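Local coordinates for GH59 galactosidase (Clostridium cellulolyticum, PDB 2V4V), which probably hydrolyses beta-linked plant cell wall polysaccharides as a full-length enzyme, and is represented here by its xylose-binding family 6 carbohydrate-binding module, at residues R6-S11 against N121-T126; Q19-S24 against D88-T93; D37-N42 against V108-K113. All blocks are in the same frame, centred on the assembly; numbering follows the deposited sequence.

In the fold
All three contacts belong to one beta-sandwich module. Interaction 1 fixes the edge strand 7-8 to strand 121-128 and builds most of the sodium site, whereas interaction 3 pairs two inner strands of the five-stranded sheet; their centres lie about 11 Å apart. The two meet inside the sandwich, where the rings of Tyr41 and Phe125 meet edge-to-face and the Tyr41 hydroxyl lies 2.7 Å (OH to O) from the carbonyl of Ala9. Interaction 2, also about 11 Å from interaction 1 between centres, lines the xylose pocket with Glu21 and Trp89, to which interaction 1 adds Asn121. Interactions 2 and 3 do not touch, their nearest atoms being about 7 Å apart.

Interaction 1 (R6-S11 against N121-T126); sequences RIEAES and NLNWFT. With NA (sodium ion), chain C; XYP (beta-D-xylopyranose), chain B.
The carbonyl oxygen of Asn123 is gripped twice. The backbone N of Ala9 donates to Asn123 O at 2.9 Å, from well above the carbonyl plane. The sodium ion is coordinated by the same Asn123 O at 2.4 Å and also by OD1, so this one residue chelates the metal through backbone and side chain; its ND2 is held by Glu25. From the other segment come Glu8 OE1, at 2.4 Å from the sodium, and Glu10 OE1; the shell is completed by the carbonyl O of Glu28 and by a water, which also donates to Glu10 OE2. The positive ion would be expected to offset the charge of the two carboxylates gathered round it.

Glu8 works in both directions. While OE1 faces the metal, Glu8 OE2 takes a side-on salt bridge from Arg6 NE (2.8 Å) and Arg6 NH2. The guanidinium, with Glu8 OE2 in its plane, lies flat on Trp124: Arg6 CZ sits 3.5 Å from the centroid of the Trp124 five-membered ring, with the planes 19° apart, a stacked cation-pi contact. The extended Arg6 chain, with CG anti to the backbone N (chi1 172°), carries the group across the indole.

On the reverse face of the strand pair, Ile7 rests on Phe125. Its CB lies over one face of the ring, and Ile7 CG2 comes within 3.4 Å of Phe125 CZ, while the two residues exchange two backbone hydrogen bonds as a hydrogen-bonded antiparallel pair. Beyond the end of this pairing, the Ala9 methyl CB packs 3.6 Å from Leu122 CG.

The Glu8, Glu10 and Asn123 ligands form a metal site, probably structural, at the edge of the beta-sandwich, where the N-terminal strand of this family 6 carbohydrate-binding module joins the C-terminal one.

Interaction 2 (Q19-S24 against D88-T93); sequences QTETCS and DWQTYT. With XYP (beta-D-xylopyranose), chain B.
Glu21, a residue of the xylose pocket of this family 6 carbohydrate-binding module, lies beside Gln90, where strand 19-22 faces a type I beta turn running from Asp88 to Thr91. The Glu21 chain, extended beyond CG, brings its carboxylate to the sugar: O2 of the xylose donates to OE1 at 3.1 Å, and O3 lies 2.6 Å from OE2. On the turn, Trp89 sets its indole under the sugar, with xylose C4 3.8 Å above the ring plane and over its centre. Neighbouring Thr22 contributes its carbonyl, which merely packs against the Gln90 amide, whose NE2 is taken by Asp29. Cys23 then presents SG to Tyr92, obliquely, 3.6 Å from CZ. Last comes Ser24, whose OG donates to Gln90 O at 2.6 Å. The turn is itself stiffened as an Asx turn, Asp88 OD2 accepting from the backbone N of Gln90. Bent at chi2 (-68°), the Gln90 side chain folds back so that OE1 is clamped from opposite faces of its amide plane, by Ser24 N at 2.9 Å and Tyr92 OH at 2.8 Å.

Interaction 3 (D37-N42 against V108-K113); sequences DYTVYN and VYLVFK
Phe112, Tyr41 and Tyr109 carry much of the side-chain contact between strands 38-42 and 108-113, an antiparallel pair in the five-stranded sheet of the beta-sandwich. The two strands run 169° apart with their axes 4.7 Å from each other. Tyr41 with Val108, and Thr39 with Leu110, are hydrogen-bonded pairs, each joined by two backbone bonds; Phe112 N adds a nearly straight one to Asp37 O at the end of the ladder.

Phe112 lays its ring back along the partner strand. Phe112 CD2 approaches Asp37 O to 3.4 Å, its CE2 reaches Tyr38 CA, and its CZ lies 3.7 Å from Thr39 OG1, while the carbonyl of Leu110 sits over one face. The ring also meets that of Phe120, with the planes about perpendicular.

On the same face of the sheet, Tyr41 crosses Leu110 at about a right angle, its CE1 3.9 Å from Leu110 CD1. Leu110 in turn packs on Ile66 and Ile68 of the next strand. The buried hydroxyl of Tyr41 is nevertheless provided for: Thr39 OG1 donates to Tyr41 OH at 2.9 Å, and the carbonyl of Ala9 is the other partner, tying this sheet to the loop that follows edge strand 7-8 of the other one.

Tyr109 and Val40 point to the other face, side by side as a non-hydrogen-bonded pair. Next to them Tyr38 leans its CD1 against the edge of the Tyr109 ring, the two ring planes being inclined at 51°. Both Val40 methyls lie on one side of the Tyr109 ring: Val40 CG2 comes within 3.3 Å of Tyr109 CE1, and with CG1 anti to the backbone N (chi1 -170°), that methyl lies over the ring face as a CH-pi contact, 3.6 Å from the centroid of Tyr109.

Interaction 1 (R6-S11 against N121-T126)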
loop_
_atom_site.group_PDB
_atom_site.type_symbol
_atom_site.label_atom_id
_atom_site.label_comp_id
_atom_site.label_asym_id
_atom_site.label_seq_id
_atom_site.Cartn_x
_atom_site.Cartn_y
_atom_site.Cartn_z
ATOM N N ARG A 6 -7.579 -6.188 -7.867
ATOM C CA ARG A 6 -7.442 -4.812 -7.461
ATOM C C ARG A 6 -8.026 -4.664 -6.059
ATOM O O ARG A 6 -9.237 -4.893 -5.838
ATOM C CB ARG A 6 -8.187 -3.917 -8.438
ATOM C CG ARG A 6 -8.264 -2.481 -8.004
ATOM C CD ARG A 6 -8.844 -1.755 -9.141
ATOM N NE ARG A 6 -9.326 -0.438 -8.784
ATOM C CZ ARG A 6 -9.263 0.611 -9.588
ATOM N NH1 ARG A 6 -8.708 0.495 -10.807
ATOM N NH2 ARG A 6 -9.748 1.768 -9.155
ATOM N N ILE A 7 -7.167 -4.298 -5.110
ATOM C CA ILE A 7 -7.604 -4.177 -3.723
ATOM C C ILE A 7 -7.682 -2.680 -3.385
ATOM O O ILE A 7 -6.675 -1.959 -3.443
ATOM C CB ILE A 7 -6.620 -4.905 -2.790
ATOM C CG1 ILE A 7 -6.544 -6.400 -3.161
ATOM C CG2 ILE A 7 -6.967 -4.686 -1.309
ATOM C CD1 ILE A 7 -5.391 -7.150 -2.444
ATOM N N GLU A 8 -8.900 -2.211 -3.119
ATOM C CA GLU A 8 -9.048 -0.793 -2.827
ATOM C C GLU A 8 -8.449 -0.517 -1.450
ATOM O O GLU A 8 -8.695 -1.274 -0.488
ATOM C CB GLU A 8 -10.510 -0.417 -2.823
ATOM C CG GLU A 8 -11.095 -0.526 -4.224
ATOM C CD GLU A 8 -10.531 0.520 -5.222
ATOM O OE1 GLU A 8 -9.956 1.541 -4.821
ATOM O OE2 GLU A 8 -10.720 0.352 -6.466
ATOM N N ALA A 9 -7.708 0.586 -1.315
ATOM C CA ALA A 9 -6.960 0.788 -0.082
ATOM C C ALA A 9 -7.923 0.889 1.113
ATOM O O ALA A 9 -7.557 0.499 2.254
ATOM C CB ALA A 9 -6.118 2.071 -0.181
ATOM N N GLU A 10 -9.104 1.477 0.857
ATOM C CA GLU A 10 -10.065 1.728 1.967
ATOM C C GLU A 10 -10.789 0.457 2.453
ATOM O O GLU A 10 -11.587 0.505 3.427
ATOM C CB GLU A 10 -11.134 2.760 1.567
ATOM C CG GLU A 10 -12.105 2.283 0.517
ATOM C CD GLU A 10 -11.629 2.391 -0.914
ATOM O OE1 GLU A 10 -10.434 2.703 -1.177
ATOM O OE2 GLU A 10 -12.523 2.189 -1.793
ATOM N N SER A 11 -10.525 -0.659 1.769
ATOM C CA SER A 11 -11.154 -1.954 2.094
ATOM C C SER A 11 -10.363 -2.720 3.174
ATOM O O SER A 11 -10.577 -3.933 3.370
ATOM C CB SER A 11 -11.326 -2.803 0.833
ATOM O OG SER A 11 -10.118 -3.437 0.469
ATOM N N ASN A 121 -0.935 9.493 -0.436
ATOM C CA ASN A 121 -2.307 8.936 -0.370
ATOM C C ASN A 121 -2.314 7.659 -1.231
ATOM O O ASN A 121 -1.635 7.614 -2.284
ATOM C CB ASN A 121 -3.326 9.926 -0.962
ATOM C CG ASN A 121 -3.503 11.169 -0.127
ATOM O OD1 ASN A 121 -3.976 12.235 -0.622
ATOM N ND2 ASN A 121 -3.092 11.077 1.121
ATOM N N LEU A 122 -3.100 6.658 -0.809
ATOM C CA LEU A 122 -3.116 5.356 -1.514
ATOM C C LEU A 122 -4.544 5.098 -1.946
ATOM O O LEU A 122 -5.429 5.057 -1.105
ATOM C CB LEU A 122 -2.612 4.225 -0.582
ATOM C CG LEU A 122 -2.690 2.788 -1.089
ATOM C CD1 LEU A 122 -1.706 2.563 -2.283
ATOM C CD2 LEU A 122 -2.287 1.886 0.081
ATOM N N ASN A 123 -4.747 4.937 -3.257
ATOM C CA ASN A 123 -6.071 4.697 -3.794
ATOM C C ASN A 123 -6.400 3.192 -3.815
ATOM O O ASN A 123 -7.377 2.724 -3.221
ATOM C CB ASN A 123 -6.138 5.326 -5.199
ATOM C CG ASN A 123 -7.484 5.141 -5.880
ATOM O OD1 ASN A 123 -8.423 4.530 -5.328
ATOM N ND2 ASN A 123 -7.592 5.666 -7.109
ATOM N N TRP A 124 -5.523 2.406 -4.438
ATOM C CA TRP A 124 -5.690 0.953 -4.533
ATOM C C TRP A 124 -4.311 0.335 -4.794
ATOM O O TRP A 124 -3.360 1.051 -5.047
ATOM C CB TRP A 124 -6.716 0.563 -5.627
ATOM C CG TRP A 124 -6.416 1.060 -7.002
ATOM C CD1 TRP A 124 -6.921 2.191 -7.585
ATOM C CD2 TRP A 124 -5.536 0.477 -7.973
ATOM N NE1 TRP A 124 -6.433 2.351 -8.849
ATOM C CE2 TRP A 124 -5.589 1.298 -9.122
ATOM C CE3 TRP A 124 -4.764 -0.701 -8.008
ATOM C CZ2 TRP A 124 -4.846 1.021 -10.278
ATOM C CZ3 TRP A 124 -4.005 -0.967 -9.149
ATOM C CH2 TRP A 124 -4.079 -0.117 -10.274
ATOM N N PHE A 125 -4.205 -0.989 -4.668
ATOM C CA PHE A 125 -2.950 -1.624 -5.039
ATOM C C PHE A 125 -3.286 -3.015 -5.554
ATOM O O PHE A 125 -4.418 -3.519 -5.414
ATOM C CB PHE A 125 -2.022 -1.727 -3.823
ATOM C CG PHE A 125 -2.636 -2.483 -2.674
ATOM C CD1 PHE A 125 -2.297 -3.815 -2.494
ATOM C CD2 PHE A 125 -3.515 -1.876 -1.778
ATOM C CE1 PHE A 125 -2.828 -4.553 -1.458
ATOM C CE2 PHE A 125 -4.062 -2.616 -0.745
ATOM C CZ PHE A 125 -3.711 -3.926 -0.577
ATOM N N THR A 126 -2.265 -3.644 -6.116
ATOM C CA THR A 126 -2.428 -5.050 -6.546
ATOM C C THR A 126 -1.063 -5.722 -6.620
ATOM O O THR A 126 -0.019 -5.024 -6.658
ATOM C CB THR A 126 -3.106 -5.149 -7.961
ATOM O OG1 THR A 126 -3.482 -6.512 -8.256
ATOM C CG2 THR A 126 -2.179 -4.563 -9.053
HETATM NA NA NA C . -9.620 3.522 -3.461
HETATM O O1 XYP B . -4.842 17.921 4.114
HETATM C C1 XYP B . -4.542 16.534 4.095
HETATM C C2 XYP B . -5.070 16.011 2.767
HETATM C C3 XYP B . -4.755 14.532 2.632
HETATM C C4 XYP B . -3.283 14.272 2.941
HETATM C C5 XYP B . -2.877 14.954 4.255
HETATM O O2 XYP B . -6.486 16.110 2.680
HETATM O O3 XYP B . -5.077 14.066 1.332
HETATM O O4 XYP B . -3.023 12.893 3.068
HETATM O O5 XYP B . -3.183 16.329 4.188
HETATM O O HOH W 1 -12.038 3.513 -3.994
#

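Interaction 2 (Q19-S24 against D88-T93)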
loop_
_atom_site.group_PDB
_atom_site.type_symbol
_atom_site.label_atom_id
_atom_site.label_comp_id
_atom_site.label_asym_id
_atom_site.label_seq_id
_atom_site.Cartn_x
_atom_site.Cartn_y
_atom_site.Cartn_z
ATOM N N GLN A 19 -6.739 7.925 7.748
ATOM C CA GLN A 19 -8.159 8.244 7.565
ATOM C C GLN A 19 -8.490 8.142 6.094
ATOM O O GLN A 19 -7.628 8.493 5.269
ATOM C CB GLN A 19 -8.481 9.655 8.041
ATOM C CG GLN A 19 -7.987 9.941 9.428
ATOM C CD GLN A 19 -8.097 11.412 9.781
ATOM O OE1 GLN A 19 -9.093 12.080 9.388
ATOM N NE2 GLN A 19 -7.083 11.939 10.511
ATOM N N THR A 20 -9.684 7.615 5.786
ATOM C CA THR A 20 -10.132 7.558 4.406
ATOM C C THR A 20 -10.797 8.880 4.031
ATOM O O THR A 20 -11.430 9.552 4.874
ATOM C CB THR A 20 -11.174 6.435 4.196
ATOM O OG1 THR A 20 -12.195 6.533 5.197
ATOM C CG2 THR A 20 -10.443 5.079 4.311
ATOM N N GLU A 21 -10.688 9.218 2.747
ATOM C CA GLU A 21 -11.208 10.486 2.219
ATOM C C GLU A 21 -11.584 10.340 0.758
ATOM O O GLU A 21 -11.224 9.332 0.101
ATOM C CB GLU A 21 -10.215 11.620 2.400
ATOM C CG GLU A 21 -8.895 11.299 1.692
ATOM C CD GLU A 21 -7.855 12.410 1.771
ATOM O OE1 GLU A 21 -8.154 13.549 2.252
ATOM O OE2 GLU A 21 -6.734 12.121 1.296
ATOM N N THR A 22 -12.251 11.371 0.216
ATOM C CA THR A 22 -12.717 11.348 -1.180
ATOM C C THR A 22 -11.504 11.419 -2.086
ATOM O O THR A 22 -10.656 12.287 -1.911
ATOM C CB THR A 22 -13.578 12.583 -1.474
ATOM O OG1 THR A 22 -14.629 12.671 -0.500
ATOM C CG2 THR A 22 -14.199 12.506 -2.875
ATOM N N CYS A 23 -11.464 10.500 -3.048
ATOM C CA CYS A 23 -10.365 10.424 -4.006
ATOM C C CYS A 23 -10.776 11.099 -5.317
ATOM O O CYS A 23 -11.862 10.815 -5.827
ATOM C CB CYS A 23 -10.021 8.970 -4.267
ATOM S SG CYS A 23 -8.732 8.675 -5.528
ATOM N N SER A 24 -9.935 12.012 -5.842
ATOM C CA SER A 24 -10.254 12.728 -7.088
ATOM C C SER A 24 -10.507 11.803 -8.275
ATOM O O SER A 24 -11.240 12.187 -9.203
ATOM C CB SER A 24 -9.081 13.634 -7.478
ATOM O OG SER A 24 -7.977 12.792 -7.910
ATOM N N ASP A 88 0.682 16.923 -6.028
ATOM C CA ASP A 88 -0.644 17.233 -5.515
ATOM C C ASP A 88 -1.187 16.024 -4.783
ATOM O O ASP A 88 -0.954 14.908 -5.221
ATOM C CB ASP A 88 -1.569 17.585 -6.676
ATOM C CG ASP A 88 -2.881 18.196 -6.203
ATOM O OD1 ASP A 88 -2.897 19.437 -6.022
ATOM O OD2 ASP A 88 -3.865 17.456 -6.016
ATOM N N TRP A 89 -1.939 16.251 -3.692
ATOM C CA TRP A 89 -2.507 15.126 -2.947
ATOM C C TRP A 89 -3.518 14.297 -3.718
ATOM O O TRP A 89 -3.858 13.193 -3.278
ATOM C CB TRP A 89 -3.206 15.608 -1.662
ATOM C CG TRP A 89 -2.225 16.101 -0.625
ATOM C CD1 TRP A 89 -2.144 17.365 -0.087
ATOM C CD2 TRP A 89 -1.164 15.338 -0.014
ATOM N NE1 TRP A 89 -1.094 17.440 0.816
ATOM C CE2 TRP A 89 -0.474 16.211 0.880
ATOM C CE3 TRP A 89 -0.709 14.018 -0.152
ATOM C CZ2 TRP A 89 0.622 15.783 1.652
ATOM C CZ3 TRP A 89 0.377 13.584 0.651
ATOM C CH2 TRP A 89 1.044 14.476 1.511
ATOM N N GLN A 90 -4.024 14.845 -4.822
ATOM C CA GLN A 90 -5.053 14.142 -5.606
ATOM C C GLN A 90 -4.705 13.978 -7.099
ATOM O O GLN A 90 -5.597 13.795 -7.920
ATOM C CB GLN A 90 -6.431 14.815 -5.407
ATOM C CG GLN A 90 -6.944 14.774 -3.960
ATOM C CD GLN A 90 -7.292 13.342 -3.497
ATOM O OE1 GLN A 90 -7.509 12.434 -4.325
ATOM N NE2 GLN A 90 -7.362 13.147 -2.183
ATOM N N THR A 91 -3.393 13.985 -7.414
ATOM C CA THR A 91 -2.909 13.610 -8.738
ATOM C C THR A 91 -2.100 12.329 -8.559
ATOM O O THR A 91 -1.083 12.349 -7.858
ATOM C CB THR A 91 -2.002 14.703 -9.270
ATOM O OG1 THR A 91 -2.779 15.901 -9.475
ATOM C CG2 THR A 91 -1.302 14.253 -10.566
ATOM N N TYR A 92 -2.635 11.234 -9.109
ATOM C CA TYR A 92 -2.104 9.881 -8.842
ATOM C C TYR A 92 -1.182 9.394 -9.943
ATOM O O TYR A 92 -1.266 9.822 -11.095
ATOM C CB TYR A 92 -3.219 8.863 -8.573
ATOM C CG TYR A 92 -4.007 9.193 -7.327
ATOM C CD1 TYR A 92 -3.831 8.466 -6.155
ATOM C CD2 TYR A 92 -4.896 10.303 -7.305
ATOM C CE1 TYR A 92 -4.527 8.766 -5.001
ATOM C CE2 TYR A 92 -5.615 10.629 -6.142
ATOM C CZ TYR A 92 -5.398 9.869 -4.973
ATOM O OH TYR A 92 -6.067 10.142 -3.779
ATOM N N THR A 93 -0.332 8.460 -9.544
ATOM C CA THR A 93 0.539 7.743 -10.465
ATOM C C THR A 93 0.714 6.301 -9.960
ATOM O O THR A 93 0.118 5.938 -8.939
ATOM C CB THR A 93 1.874 8.444 -10.586
ATOM O OG1 THR A 93 2.570 7.961 -11.754
ATOM C CG2 THR A 93 2.699 8.294 -9.303
HETATM O O1 XYP B . -4.842 17.921 4.114
HETATM C C1 XYP B . -4.542 16.534 4.095
HETATM C C2 XYP B . -5.070 16.011 2.767
HETATM C C3 XYP B . -4.755 14.532 2.632
HETATM C C4 XYP B . -3.283 14.272 2.941
HETATM C C5 XYP B . -2.877 14.954 4.255
HETATM O O2 XYP B . -6.486 16.110 2.680
HETATM O O3 XYP B . -5.077 14.066 1.332
HETATM O O4 XYP B . -3.023 12.893 3.068
HETATM O O5 XYP B . -3.183 16.329 4.188
#

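Interaction 3 (D37-N42 against V108-K113)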
loop_
_atom_site.group_PDB
_atom_site.type_symbol
_atom_site.label_atom_id
_atom_site.label_comp_id
_atom_site.label_asym_id
_atom_site.label_seq_id
_atom_site.Cartn_x
_atom_site.Cartn_y
_atom_site.Cartn_z
ATOM N N ASP A 37 2.484 4.626 10.255
ATOM C CA ASP A 37 1.073 4.256 10.063
ATOM C C ASP A 37 1.013 2.987 9.217
ATOM O O ASP A 37 1.989 2.650 8.560
ATOM C CB ASP A 37 0.320 5.397 9.355
ATOM C CG ASP A 37 0.134 6.655 10.236
ATOM O OD1 ASP A 37 0.340 6.591 11.504
ATOM O OD2 ASP A 37 -0.224 7.694 9.598
ATOM N N TYR A 38 -0.117 2.274 9.248
ATOM C CA TYR A 38 -0.251 1.119 8.357
ATOM C C TYR A 38 -1.705 0.746 8.117
ATOM O O TYR A 38 -2.598 1.180 8.844
ATOM C CB TYR A 38 0.540 -0.083 8.898
ATOM C CG TYR A 38 0.061 -0.596 10.239
ATOM C CD1 TYR A 38 -1.040 -1.454 10.351
ATOM C CD2 TYR A 38 0.750 -0.246 11.394
ATOM C CE1 TYR A 38 -1.450 -1.938 11.613
ATOM C CE2 TYR A 38 0.356 -0.743 12.658
ATOM C CZ TYR A 38 -0.735 -1.577 12.752
ATOM O OH TYR A 38 -1.073 -2.023 14.039
ATOM N N THR A 39 -1.933 -0.046 7.072
ATOM C CA THR A 39 -3.232 -0.657 6.874
ATOM C C THR A 39 -2.998 -2.156 6.734
ATOM O O THR A 39 -1.891 -2.589 6.359
ATOM C CB THR A 39 -3.989 -0.124 5.602
ATOM O OG1 THR A 39 -3.131 -0.179 4.459
ATOM C CG2 THR A 39 -4.479 1.308 5.806
ATOM N N VAL A 40 -4.063 -2.921 6.972
ATOM C CA VAL A 40 -3.976 -4.395 6.974
ATOM C C VAL A 40 -5.104 -4.975 6.093
ATOM O O VAL A 40 -6.248 -4.516 6.195
ATOM C CB VAL A 40 -4.199 -4.976 8.392
ATOM C CG1 VAL A 40 -3.845 -6.508 8.369
ATOM C CG2 VAL A 40 -3.467 -4.184 9.480
ATOM N N TYR A 41 -4.782 -5.969 5.264
ATOM C CA TYR A 41 -5.739 -6.629 4.414
ATOM C C TYR A 41 -5.686 -8.149 4.711
ATOM O O TYR A 41 -4.733 -8.748 4.429
ATOM C CB TYR A 41 -5.420 -6.294 2.918
ATOM C CG TYR A 41 -5.314 -4.796 2.737
ATOM C CD1 TYR A 41 -4.157 -4.123 3.032
ATOM C CD2 TYR A 41 -6.405 -4.062 2.381
ATOM C CE1 TYR A 41 -4.095 -2.772 2.960
ATOM C CE2 TYR A 41 -6.346 -2.723 2.263
ATOM C CZ TYR A 41 -5.211 -2.052 2.595
ATOM O OH TYR A 41 -5.171 -0.685 2.517
ATOM N N ASN A 42 -6.742 -8.676 5.349
ATOM C CA ASN A 42 -6.682 -10.049 5.823
ATOM C C ASN A 42 -6.865 -11.064 4.708
ATOM O O ASN A 42 -7.600 -10.841 3.732
ATOM C CB ASN A 42 -7.754 -10.318 6.884
ATOM C CG ASN A 42 -7.488 -9.591 8.198
ATOM O OD1 ASN A 42 -6.475 -8.927 8.372
ATOM N ND2 ASN A 42 -8.432 -9.710 9.134
ATOM N N VAL A 108 -1.927 -9.032 4.832
ATOM C CA VAL A 108 -0.921 -8.173 4.253
ATOM C C VAL A 108 -0.946 -6.836 5.004
ATOM O O VAL A 108 -1.998 -6.174 5.026
ATOM C CB VAL A 108 -1.164 -7.948 2.743
ATOM C CG1 VAL A 108 -0.316 -6.815 2.238
ATOM C CG2 VAL A 108 -0.835 -9.221 1.945
ATOM N N TYR A 109 0.218 -6.448 5.563
ATOM C CA TYR A 109 0.366 -5.134 6.207
ATOM C C TYR A 109 1.120 -4.240 5.276
ATOM O O TYR A 109 2.255 -4.563 4.905
ATOM C CB TYR A 109 1.162 -5.254 7.517
ATOM C CG TYR A 109 0.350 -5.917 8.602
ATOM C CD1 TYR A 109 -0.093 -5.196 9.728
ATOM C CD2 TYR A 109 0.017 -7.288 8.517
ATOM C CE1 TYR A 109 -0.844 -5.815 10.745
ATOM C CE2 TYR A 109 -0.733 -7.906 9.510
ATOM C CZ TYR A 109 -1.167 -7.169 10.619
ATOM O OH TYR A 109 -1.907 -7.826 11.597
ATOM N N LEU A 110 0.493 -3.111 4.908
ATOM C CA LEU A 110 1.207 -2.068 4.192
ATOM C C LEU A 110 1.620 -1.017 5.233
ATOM O O LEU A 110 0.775 -0.339 5.807
ATOM C CB LEU A 110 0.346 -1.469 3.085
ATOM C CG LEU A 110 -0.225 -2.461 2.058
ATOM C CD1 LEU A 110 -0.962 -1.654 1.015
ATOM C CD2 LEU A 110 0.926 -3.293 1.415
ATOM N N VAL A 111 2.932 -0.941 5.499
ATOM C CA VAL A 111 3.484 -0.149 6.583
ATOM C C VAL A 111 4.205 1.039 5.955
ATOM O O VAL A 111 5.063 0.883 5.082
ATOM C CB VAL A 111 4.444 -0.962 7.482
ATOM C CG1 VAL A 111 4.951 -0.085 8.644
ATOM C CG2 VAL A 111 3.726 -2.221 8.028
ATOM N N PHE A 112 3.787 2.250 6.328
ATOM C CA PHE A 112 4.203 3.434 5.579
ATOM C C PHE A 112 5.368 4.081 6.292
ATOM O O PHE A 112 5.268 4.430 7.470
ATOM C CB PHE A 112 3.009 4.400 5.468
ATOM C CG PHE A 112 1.747 3.719 4.955
ATOM C CD1 PHE A 112 1.802 2.972 3.758
ATOM C CD2 PHE A 112 0.558 3.795 5.653
ATOM C CE1 PHE A 112 0.650 2.306 3.274
ATOM C CE2 PHE A 112 -0.612 3.175 5.188
ATOM C CZ PHE A 112 -0.569 2.424 3.986
ATOM N N LYS A 113 6.477 4.247 5.569
ATOM C CA LYS A 113 7.682 4.759 6.214
ATOM C C LYS A 113 8.275 5.920 5.423
ATOM O O LYS A 113 8.217 5.938 4.189
ATOM C CB LYS A 113 8.731 3.639 6.327
ATOM C CG LYS A 113 8.273 2.450 7.167
ATOM C CD LYS A 113 8.284 2.748 8.656
ATOM C CE LYS A 113 8.171 1.467 9.527
ATOM N NZ LYS A 113 9.157 0.332 9.263
#